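Local coordinates for protein dienelactone hydrolase (Anabaena variabilis, PDB 2O2G) that probably acts as a hydrolase with an alpha/beta-hydrolase fold, at residues R97-G100 / A101-L105; T106-P109 / D110-H113; H199-E203 / P204-T208; Q212-S215 / E216-H220. All coordinates share one frame; numbering follows the deposited sequence. Where two conformers were deposited one is given.

The four contacts follow one another along the chain, each within one unbroken run of residues, so none nests within or crosses another. Contact 1 lies inside helix 91-107, and contact 2 takes over at the end of that helix, where the chain turns toward strand 115-121; their centres are about 11 Å apart, and Leu105 O meets Thr111 OG1 in a probable hydrogen bond. Contact 3, on the opposite side of the chain's centre, closes the turn between the loop after strand 189-194 and helix 206-221. Contact 4 continues along that last helix, its centre about 17 Å from that of contact 3. Side chains of contacts 1 and 4 pack their helices on strands of the central sheet.

Contact 1: residues R97-G100 / A101-L105; sequences RLVG and ATDWL
Thr102 doubles the helical grip on Leu98 O within helix 91-107, one of the helices packed on the sheet of this alpha/beta-hydrolase fold. Leu98 O takes the backbone bond from Thr102 N at 2.9 Å and a second from Thr102 OG1 at 2.8 Å, the two donors reaching it from opposite faces of its carbonyl plane. The hydroxyl lies 39° out of that plane, brought over the preceding turn because OG1 stands beside its own backbone N (chi1 -56°). Tyr118 OH is also hydrogen-bonded to OG1, so the buried hydroxyl has partners in both the helix and strand 115-121. A valine here would probably leave Leu98 O with its backbone donor alone and deprive the Tyr118 hydroxyl of a mate.

The neighbouring carbonyls are satisfied in the same i to i+4 manner: Ala101 N binds Arg97 O, Asp103 N binds Val99 O and Trp104 N binds Gly100 O. Arg97 NH1 makes a salt bridge with Glu77 and a hydrogen bond to Leu72 O, and Asp103 OD1 a salt bridge with Arg135. Val99 and Asp103, one turn apart, lie side by side and point the same way, with Val99 CG1 4.1 Å from Asp103 OD2.

Contact 2: residues T106-P109 / D110-H113; sequences THNP and DTQH
Asn108 and Asp110 cross obliquely, the amide and carboxylate planes turned 44° apart, and two waters bridge them. One water accepts from Asn108 ND2 and donates to Asp110 OD2; the other donates to both Asn108 OD1 and Asp110 OD2, at 2.7 Å from each. With CG anti to its backbone N (chi1 -180°), Asn108 directs its amide to Asp110 N, from which OD1 accepts at 2.9 Å. That donor stands above the amide plane, 46° out of it.

On the same face of the amide, Thr111 OG1 comes 3.4 Å from Asn108 CB, while the hydroxyl itself is hydrogen-bonded to Leu105 O in the helix behind. Gln112, its CG set between the backbone N and the carbonyl carbon, runs extended alongside Pro109: CG lies 3.5 Å from Pro109 O, and CD approaches Pro109 CA. In the backbone, Asn108 O accepts from Thr111 N at 3.0 Å and, weakly, from Gln112 N.

The bond from Asp110 N to Asn108 OD1 makes an Asx turn, and the bond from Thr111 N to Asn108 O closes a beta turn over 108-111, type I by its angles at Pro109 and Asp110. Together they form an Asx-Pro turn, here in the surface link between helix 91-107 and strand 115-121.

Contact 3: residues H199-E203 / P204-T208; sequences HLFEE and PGALT
The Phe201 ring has Ala206 CB at its edge, near the ring plane, and a tighter contact lies at the base of the side chain, where Phe201 CB meets Ala206 CB at 3.8 Å. Leu207 CD1 adds a looser apolar touch to Phe201 CB. Flanking the backbone N (chi1 -59°), CG takes the ring away from the turn, and the buried side chain packs on Arg145 of strand 139-145.

The Glu203 carboxylate also leaves the turn: its chain bends at chi2, and OE2 is hydrogen-bonded to Ser198 OG. Its backbone oxygen stays behind to close the loop, with Ala206 N bound to Glu203 O at 3.1 Å from above the carbonyl plane. A water ties three backbone atoms together, donating to Phe201 O and Glu203 O and accepting from Leu207 N at 3.0 Å, and so satisfies an amide of the first helical turn. Gly205, with phi 82°, holds the N-cap position.

The arrangement is a type II beta turn over residues 203-206, with Pro204 and Gly205 at its corners, leading into helix 206-221. It follows the loop of His199, whose ND1 is hydrogen-bonded to Asp171 and whose side chain touches Ser122, consistent with the Ser-His-Asp triad of alpha/beta-hydrolases.

Contact 4: residues Q212-S215 / E216-H220; sequences QLAS and EWFMH
Phe218 lies back along helix 206-221, the last helix of the alpha/beta-hydrolase fold, with its ring reaching the turn before it. CE2 comes within 4.1 Å of Ala214 CB, and CD2 lies 3.2 Å from Ala214 O. That same oxygen accepts from Phe218 N at 2.9 Å, nearly along the C=O axis, so backbone and ring converge on one carbonyl. The ring is brought there by CG lying anti to the carbonyl carbon (chi1 -70°).

Outside the helix, Leu60 of helix 51-63, Leu65, and Ala141 and Val143 of strand 139-145 meet the Phe218 side chain. With only an alanine's methyl at this position, the space among Ala214, Leu60 and Val143 is likely to be left unfilled and the helix less closely packed on the sheet.

Trp217 leads its indole away from the preceding turn, CG anti to the backbone N (chi1 -165°), toward Ala141, Val143 and Leu164; its NE1 is hydrogen-bonded to Pro162 O, which gives the buried ring nitrogen a partner. Trp217 N donates to Leu213 O at 3.2 Å.

On more open flanks, Met219, present as selenomethionine, is held through its backbone, where Met219 N donates to Ser215 O at 2.8 Å. Glu216 extends back past Gln212 O, and Glu216 OE1 comes 4.1 Å from Leu213 CD2 where the two side chains cross.

Contact 1: residues R97-G100 / A101-L105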
loop_
_atom_site.group_PDB
_atom_site.type_symbol
_atom_site.label_atom_id
_atom_site.label_comp_id
_atom_site.label_asym_id
_atom_site.label_seq_id
_atom_site.Cartn_x
_atom_site.Cartn_y
_atom_site.Cartn_z
ATOM N N ARG A 97 -9.994 -4.498 5.625
ATOM C CA ARG A 97 -8.903 -4.703 6.580
ATOM C C ARG A 97 -7.975 -3.521 6.590
ATOM O O ARG A 97 -7.538 -3.079 7.639
ATOM C CB ARG A 97 -8.142 -6.009 6.259
ATOM C CG ARG A 97 -9.017 -7.247 6.408
ATOM C CD ARG A 97 -9.270 -7.470 7.891
ATOM N NE ARG A 97 -10.209 -8.514 8.152
ATOM C CZ ARG A 97 -9.935 -9.805 8.083
ATOM N NH1 ARG A 97 -8.731 -10.226 7.757
ATOM N NH2 ARG A 97 -10.892 -10.667 8.337
ATOM N N LEU A 98 -7.714 -2.974 5.420
ATOM C CA LEU A 98 -6.866 -1.770 5.295
ATOM C C LEU A 98 -7.556 -0.545 5.941
ATOM O O LEU A 98 -6.910 0.231 6.646
ATOM C CB LEU A 98 -6.577 -1.530 3.828
ATOM C CG LEU A 98 -5.371 -0.694 3.431
ATOM C CD1 LEU A 98 -4.100 -1.191 4.135
ATOM C CD2 LEU A 98 -5.245 -0.803 1.927
ATOM N N VAL A 99 -8.866 -0.415 5.739
ATOM C CA VAL A 99 -9.650 0.664 6.370
ATOM C C VAL A 99 -9.514 0.514 7.899
ATOM O O VAL A 99 -9.330 1.511 8.585
ATOM C CB VAL A 99 -11.151 0.625 5.953
ATOM C CG1 VAL A 99 -12.032 1.529 6.813
ATOM C CG2 VAL A 99 -11.310 0.980 4.479
ATOM N N GLY A 100 -9.649 -0.728 8.395
ATOM C CA GLY A 100 -9.499 -1.056 9.835
ATOM C C GLY A 100 -8.128 -0.664 10.380
ATOM O O GLY A 100 -8.036 -0.020 11.441
ATOM N N ALA A 101 -7.070 -1.024 9.666
ATOM C CA ALA A 101 -5.706 -0.604 10.039
ATOM C C ALA A 101 -5.500 0.911 10.016
ATOM O O ALA A 101 -4.726 1.454 10.816
ATOM C CB ALA A 101 -4.663 -1.282 9.153
ATOM N N THR A 102 -6.163 1.592 9.089
ATOM C CA THR A 102 -6.104 3.068 8.983
ATOM C C THR A 102 -6.720 3.681 10.263
ATOM O O THR A 102 -6.119 4.506 10.929
ATOM C CB THR A 102 -6.823 3.558 7.677
ATOM O OG1 THR A 102 -6.234 2.918 6.519
ATOM C CG2 THR A 102 -6.685 5.070 7.509
ATOM N N ASP A 103 -7.902 3.205 10.617
ATOM C CA ASP A 103 -8.592 3.660 11.833
ATOM C C ASP A 103 -7.746 3.407 13.091
ATOM O O ASP A 103 -7.680 4.263 13.994
ATOM C CB ASP A 103 -9.959 2.977 11.940
ATOM C CG ASP A 103 -10.927 3.417 10.838
ATOM O OD1 ASP A 103 -10.639 4.428 10.151
ATOM O OD2 ASP A 103 -12.006 2.772 10.690
ATOM N N TRP A 104 -7.047 2.276 13.121
ATOM C CA TRP A 104 -6.171 1.942 14.256
ATOM C C TRP A 104 -5.055 2.977 14.367
ATOM O O TRP A 104 -4.814 3.512 15.466
ATOM C CB TRP A 104 -5.589 0.560 14.086
ATOM C CG TRP A 104 -4.747 0.084 15.229
ATOM C CD1 TRP A 104 -5.155 -0.557 16.339
ATOM C CD2 TRP A 104 -3.324 0.150 15.290
ATOM N NE1 TRP A 104 -4.060 -0.871 17.122
ATOM C CE2 TRP A 104 -2.926 -0.465 16.475
ATOM C CE3 TRP A 104 -2.347 0.626 14.415
ATOM C CZ2 TRP A 104 -1.588 -0.556 16.853
ATOM C CZ3 TRP A 104 -1.005 0.526 14.781
ATOM C CH2 TRP A 104 -0.649 -0.052 15.988
ATOM N N LEU A 105 -4.427 3.297 13.235
ATOM C CA LEU A 105 -3.408 4.355 13.187
ATOM C C LEU A 105 -3.985 5.703 13.620
ATOM O O LEU A 105 -3.331 6.466 14.309
ATOM C CB LEU A 105 -2.871 4.504 11.762
ATOM C CG LEU A 105 -1.977 3.381 11.273
ATOM C CD1 LEU A 105 -1.626 3.560 9.808
ATOM C CD2 LEU A 105 -0.762 3.312 12.195
#

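Contact 2: residues T106-P109 / D110-H113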
loop_
_atom_site.group_PDB
_atom_site.type_symbol
_atom_site.label_atom_id
_atom_site.label_comp_id
_atom_site.label_asym_id
_atom_site.label_seq_id
_atom_site.Cartn_x
_atom_site.Cartn_y
_atom_site.Cartn_z
ATOM N N THR A 106 -5.212 5.993 13.187
ATOM C CA THR A 106 -5.854 7.239 13.540
ATOM C C THR A 106 -6.072 7.410 15.057
ATOM O O THR A 106 -5.835 8.492 15.612
ATOM C CB THR A 106 -7.191 7.405 12.773
ATOM O OG1 THR A 106 -6.931 7.515 11.379
ATOM C CG2 THR A 106 -7.952 8.657 13.234
ATOM N N HIS A 107 -6.472 6.334 15.710
ATOM C CA HIS A 107 -6.849 6.325 17.100
ATOM C C HIS A 107 -5.790 5.880 18.112
ATOM O O HIS A 107 -6.070 5.874 19.317
ATOM C CB HIS A 107 -8.133 5.497 17.252
ATOM C CG HIS A 107 -9.302 6.086 16.525
ATOM N ND1 HIS A 107 -9.874 7.283 16.902
ATOM C CD2 HIS A 107 -9.999 5.661 15.443
ATOM C CE1 HIS A 107 -10.867 7.575 16.079
ATOM N NE2 HIS A 107 -10.958 6.610 15.181
ATOM N N ASN A 108 -4.595 5.533 17.630
ATOM C CA ASN A 108 -3.480 5.149 18.464
ATOM C C ASN A 108 -2.676 6.401 18.860
ATOM O O ASN A 108 -2.215 7.127 17.981
ATOM C CB ASN A 108 -2.588 4.195 17.638
ATOM C CG ASN A 108 -1.372 3.699 18.397
ATOM O OD1 ASN A 108 -0.964 4.273 19.397
ATOM N ND2 ASN A 108 -0.751 2.649 17.870
ATOM N N PRO A 109 -2.485 6.657 20.166
ATOM C CA PRO A 109 -1.738 7.893 20.492
ATOM C C PRO A 109 -0.337 7.989 19.924
ATOM O O PRO A 109 0.111 9.102 19.666
ATOM C CB PRO A 109 -1.705 7.917 22.014
ATOM C CG PRO A 109 -2.776 6.940 22.451
ATOM C CD PRO A 109 -2.926 5.934 21.371
ATOM N N ASP A 110 0.330 6.849 19.690
ATOM C CA ASP A 110 1.683 6.849 19.107
ATOM C C ASP A 110 1.727 7.274 17.632
ATOM O O ASP A 110 2.767 7.726 17.137
ATOM C CB ASP A 110 2.308 5.456 19.182
ATOM C CG ASP A 110 2.597 5.012 20.593
ATOM O OD1 ASP A 110 2.638 5.864 21.495
ATOM O OD2 ASP A 110 2.755 3.783 20.789
ATOM N N THR A 111 0.624 7.106 16.922
ATOM C CA THR A 111 0.585 7.446 15.491
ATOM C C THR A 111 -0.474 8.428 15.044
ATOM O O THR A 111 -0.503 8.781 13.859
ATOM C CB THR A 111 0.361 6.164 14.656
ATOM O OG1 THR A 111 -0.863 5.527 15.087
ATOM C CG2 THR A 111 1.544 5.231 14.847
ATOM N N GLN A 112 -1.312 8.899 15.969
ATOM C CA GLN A 112 -2.449 9.785 15.629
ATOM C C GLN A 112 -2.105 11.042 14.833
ATOM O O GLN A 112 -2.914 11.549 14.044
ATOM C CB GLN A 112 -3.227 10.160 16.903
ATOM C CG GLN A 112 -2.415 10.892 17.991
ATOM C CD GLN A 112 -3.198 11.054 19.264
ATOM O OE1 GLN A 112 -4.258 10.461 19.421
ATOM N NE2 GLN A 112 -2.667 11.825 20.190
ATOM N N HIS A 113 -0.901 11.541 15.050
ATOM C CA HIS A 113 -0.399 12.727 14.378
ATOM C C HIS A 113 0.127 12.452 12.974
ATOM O O HIS A 113 0.432 13.398 12.244
ATOM C CB HIS A 113 0.747 13.317 15.183
ATOM C CG HIS A 113 1.966 12.438 15.242
ATOM N ND1 HIS A 113 2.025 11.292 16.013
ATOM C CD2 HIS A 113 3.188 12.564 14.664
ATOM C CE1 HIS A 113 3.226 10.748 15.896
ATOM N NE2 HIS A 113 3.947 11.492 15.077
HETATM O O HOH W 1 -5.284 11.015 13.979
HETATM O O HOH W 2 1.780 1.703 19.142
HETATM O O HOH W 3 0.292 2.835 21.324
HETATM O O HOH W 4 1.009 11.191 18.656
#

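Contact 3: residues H199-E203 / P204-T208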
loop_
_atom_site.group_PDB
_atom_site.type_symbol
_atom_site.label_atom_id
_atom_site.label_comp_id
_atom_site.label_asym_id
_atom_site.label_seq_id
_atom_site.Cartn_x
_atom_site.Cartn_y
_atom_site.Cartn_z
ATOM N N HIS A 199 6.373 -7.960 -13.965
ATOM C CA HIS A 199 5.361 -7.758 -12.930
ATOM C C HIS A 199 5.835 -7.395 -11.513
ATOM O O HIS A 199 5.285 -6.478 -10.891
ATOM C CB HIS A 199 4.321 -8.906 -12.900
ATOM C CG HIS A 199 3.147 -8.602 -12.029
ATOM N ND1 HIS A 199 2.218 -7.630 -12.351
ATOM C CD2 HIS A 199 2.796 -9.068 -10.807
ATOM C CE1 HIS A 199 1.324 -7.545 -11.380
ATOM N NE2 HIS A 199 1.662 -8.395 -10.423
ATOM N N LEU A 200 6.826 -8.102 -10.976
ATOM C CA LEU A 200 7.285 -7.838 -9.596
ATOM C C LEU A 200 8.595 -7.063 -9.532
ATOM O O LEU A 200 9.293 -7.087 -8.481
ATOM C CB LEU A 200 7.453 -9.140 -8.805
ATOM C CG LEU A 200 6.204 -9.998 -8.639
ATOM C CD1 LEU A 200 6.596 -11.332 -8.061
ATOM C CD2 LEU A 200 5.189 -9.278 -7.753
ATOM N N PHE A 201 8.942 -6.410 -10.646
ATOM C CA PHE A 201 10.090 -5.518 -10.656
ATOM C C PHE A 201 11.325 -6.198 -10.150
ATOM O O PHE A 201 12.065 -5.650 -9.343
ATOM C CB PHE A 201 9.780 -4.274 -9.812
ATOM C CG PHE A 201 8.589 -3.528 -10.297
ATOM C CD1 PHE A 201 7.312 -3.897 -9.889
ATOM C CD2 PHE A 201 8.724 -2.515 -11.216
ATOM C CE1 PHE A 201 6.207 -3.246 -10.369
ATOM C CE2 PHE A 201 7.605 -1.864 -11.699
ATOM C CZ PHE A 201 6.345 -2.243 -11.265
ATOM N N GLU A 202 11.561 -7.390 -10.687
ATOM C CA GLU A 202 12.690 -8.206 -10.281
ATOM C C GLU A 202 13.997 -7.903 -10.985
ATOM O O GLU A 202 15.036 -8.272 -10.497
ATOM C CB GLU A 202 12.352 -9.677 -10.493
ATOM C CG GLU A 202 11.350 -10.200 -9.490
ATOM C CD GLU A 202 10.833 -11.576 -9.868
ATOM O OE1 GLU A 202 10.422 -11.750 -11.041
ATOM O OE2 GLU A 202 10.807 -12.462 -8.985
ATOM N N GLU A 203 13.953 -7.220 -12.117
ATOM C CA GLU A 203 15.164 -6.921 -12.869
ATOM C C GLU A 203 16.068 -5.944 -12.098
ATOM O O GLU A 203 15.601 -5.186 -11.278
ATOM C CB GLU A 203 14.832 -6.354 -14.243
ATOM C CG GLU A 203 14.086 -7.321 -15.189
ATOM C CD GLU A 203 12.609 -7.557 -14.813
ATOM O OE1 GLU A 203 12.031 -6.874 -13.912
ATOM O OE2 GLU A 203 11.995 -8.426 -15.454
ATOM N N PRO A 204 17.383 -5.977 -12.354
ATOM C CA PRO A 204 18.252 -5.084 -11.603
ATOM C C PRO A 204 17.776 -3.639 -11.631
ATOM O O PRO A 204 17.461 -3.134 -12.699
ATOM C CB PRO A 204 19.584 -5.191 -12.346
ATOM C CG PRO A 204 19.574 -6.538 -12.926
ATOM C CD PRO A 204 18.139 -6.792 -13.310
ATOM N N GLY A 205 17.714 -3.001 -10.457
ATOM C CA GLY A 205 17.376 -1.588 -10.355
ATOM C C GLY A 205 15.907 -1.250 -10.399
ATOM O O GLY A 205 15.537 -0.160 -10.020
ATOM N N ALA A 206 15.057 -2.180 -10.845
ATOM C CA ALA A 206 13.628 -1.914 -10.937
ATOM C C ALA A 206 12.992 -1.593 -9.596
ATOM O O ALA A 206 12.307 -0.582 -9.484
ATOM C CB ALA A 206 12.876 -3.076 -11.645
ATOM N N LEU A 207 13.191 -2.458 -8.590
ATOM C CA LEU A 207 12.576 -2.253 -7.271
ATOM C C LEU A 207 13.078 -0.993 -6.612
ATOM O O LEU A 207 12.287 -0.267 -6.004
ATOM C CB LEU A 207 12.774 -3.453 -6.353
ATOM C CG LEU A 207 11.918 -3.478 -5.079
ATOM C CD1 LEU A 207 10.459 -3.597 -5.452
ATOM C CD2 LEU A 207 12.317 -4.643 -4.177
ATOM N N THR A 208 14.357 -0.696 -6.791
ATOM C CA THR A 208 14.913 0.525 -6.257
ATOM C C THR A 208 14.158 1.745 -6.828
ATOM O O THR A 208 13.802 2.648 -6.082
ATOM C CB THR A 208 16.404 0.594 -6.527
ATOM O OG1 THR A 208 17.026 -0.480 -5.806
ATOM C CG2 THR A 208 16.986 1.929 -6.076
HETATM O O HOH W 5 14.956 -4.895 -8.482
#

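Contact 4: residues Q212-S215 / E216-H220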
loop_
_atom_site.group_PDB
_atom_site.type_symbol
_atom_site.label_atom_id
_atom_site.label_comp_id
_atom_site.label_asym_id
_atom_site.label_seq_id
_atom_site.Cartn_x
_atom_site.Cartn_y
_atom_site.Cartn_z
ATOM N N GLN A 212 12.214 4.655 -4.907
ATOM C CA GLN A 212 12.599 6.036 -5.060
ATOM C C GLN A 212 11.353 6.874 -5.465
ATOM O O GLN A 212 11.098 7.928 -4.906
ATOM C CB GLN A 212 13.749 6.201 -6.062
ATOM C CG GLN A 212 15.167 5.662 -5.633
ATOM C CD GLN A 212 16.179 5.667 -6.804
ATOM O OE1 GLN A 212 15.863 5.225 -7.922
ATOM N NE2 GLN A 212 17.400 6.124 -6.538
ATOM N N LEU A 213 10.606 6.407 -6.447
ATOM C CA LEU A 213 9.387 7.094 -6.898
ATOM C C LEU A 213 8.342 7.206 -5.816
ATOM O O LEU A 213 7.672 8.238 -5.705
ATOM C CB LEU A 213 8.789 6.349 -8.106
ATOM C CG LEU A 213 9.678 6.410 -9.357
ATOM C CD1 LEU A 213 9.416 5.254 -10.314
ATOM C CD2 LEU A 213 9.499 7.753 -10.027
ATOM N N ALA A 214 8.191 6.137 -5.034
ATOM C CA ALA A 214 7.246 6.132 -3.938
ATOM C C ALA A 214 7.694 7.130 -2.859
ATOM O O ALA A 214 6.890 7.918 -2.387
ATOM C CB ALA A 214 7.083 4.695 -3.358
ATOM N N SER A 215 8.966 7.120 -2.486
ATOM C CA SER A 215 9.474 8.071 -1.527
ATOM C C SER A 215 9.193 9.531 -1.940
ATOM O O SER A 215 8.672 10.309 -1.139
ATOM C CB SER A 215 10.966 7.895 -1.318
ATOM O OG SER A 215 11.414 8.787 -0.338
ATOM N N GLU A 216 9.530 9.900 -3.171
ATOM C CA GLU A 216 9.261 11.265 -3.682
ATOM C C GLU A 216 7.794 11.642 -3.531
ATOM O O GLU A 216 7.447 12.759 -3.111
ATOM C CB GLU A 216 9.655 11.384 -5.173
ATOM C CG GLU A 216 11.152 11.486 -5.292
ATOM C CD GLU A 216 11.664 11.329 -6.694
ATOM O OE1 GLU A 216 10.968 10.715 -7.529
ATOM O OE2 GLU A 216 12.793 11.819 -6.935
ATOM N N TRP A 217 6.928 10.700 -3.873
ATOM C CA TRP A 217 5.493 10.936 -3.810
ATOM C C TRP A 217 4.998 11.143 -2.391
ATOM O O TRP A 217 4.282 12.128 -2.115
ATOM C CB TRP A 217 4.731 9.783 -4.461
ATOM C CG TRP A 217 3.286 10.038 -4.775
ATOM C CD1 TRP A 217 2.207 9.621 -4.053
ATOM C CD2 TRP A 217 2.756 10.695 -5.935
ATOM N NE1 TRP A 217 1.063 10.013 -4.656
ATOM C CE2 TRP A 217 1.356 10.664 -5.823
ATOM C CE3 TRP A 217 3.334 11.316 -7.052
ATOM C CZ2 TRP A 217 0.504 11.223 -6.792
ATOM C CZ3 TRP A 217 2.512 11.869 -8.007
ATOM C CH2 TRP A 217 1.089 11.806 -7.880
ATOM N N PHE A 218 5.353 10.213 -1.507
ATOM C CA PHE A 218 4.889 10.270 -0.105
ATOM C C PHE A 218 5.477 11.467 0.617
ATOM O O PHE A 218 4.803 12.129 1.423
ATOM C CB PHE A 218 5.240 8.960 0.621
ATOM C CG PHE A 218 4.432 7.772 0.161
ATOM C CD1 PHE A 218 3.058 7.840 0.084
ATOM C CD2 PHE A 218 5.045 6.574 -0.154
ATOM C CE1 PHE A 218 2.327 6.748 -0.274
ATOM C CE2 PHE A 218 4.290 5.467 -0.513
ATOM C CZ PHE A 218 2.957 5.565 -0.601
HETATM N N MSE A 219 6.744 11.780 0.347
HETATM C CA MSE A 219 7.341 12.933 1.002
HETATM C C MSE A 219 6.597 14.209 0.641
HETATM O O MSE A 219 6.366 15.082 1.500
HETATM C CB MSE A 219 8.832 13.008 0.683
HETATM C CG MSE A 219 9.592 11.893 1.364
HETATM SE SE MSE A 219 9.709 12.232 3.258
HETATM C CE MSE A 219 10.782 13.740 3.018
ATOM N N HIS A 220 6.189 14.323 -0.603
ATOM C CA HIS A 220 5.458 15.523 -1.019
ATOM C C HIS A 220 4.056 15.606 -0.438
ATOM O O HIS A 220 3.666 16.666 0.064
ATOM C CB HIS A 220 5.338 15.609 -2.528
ATOM C CG HIS A 220 4.583 16.812 -2.991
ATOM N ND1 HIS A 220 5.079 18.094 -2.864
ATOM C CD2 HIS A 220 3.362 16.937 -3.565
ATOM C CE1 HIS A 220 4.199 18.954 -3.344
ATOM N NE2 HIS A 220 3.151 18.276 -3.782
#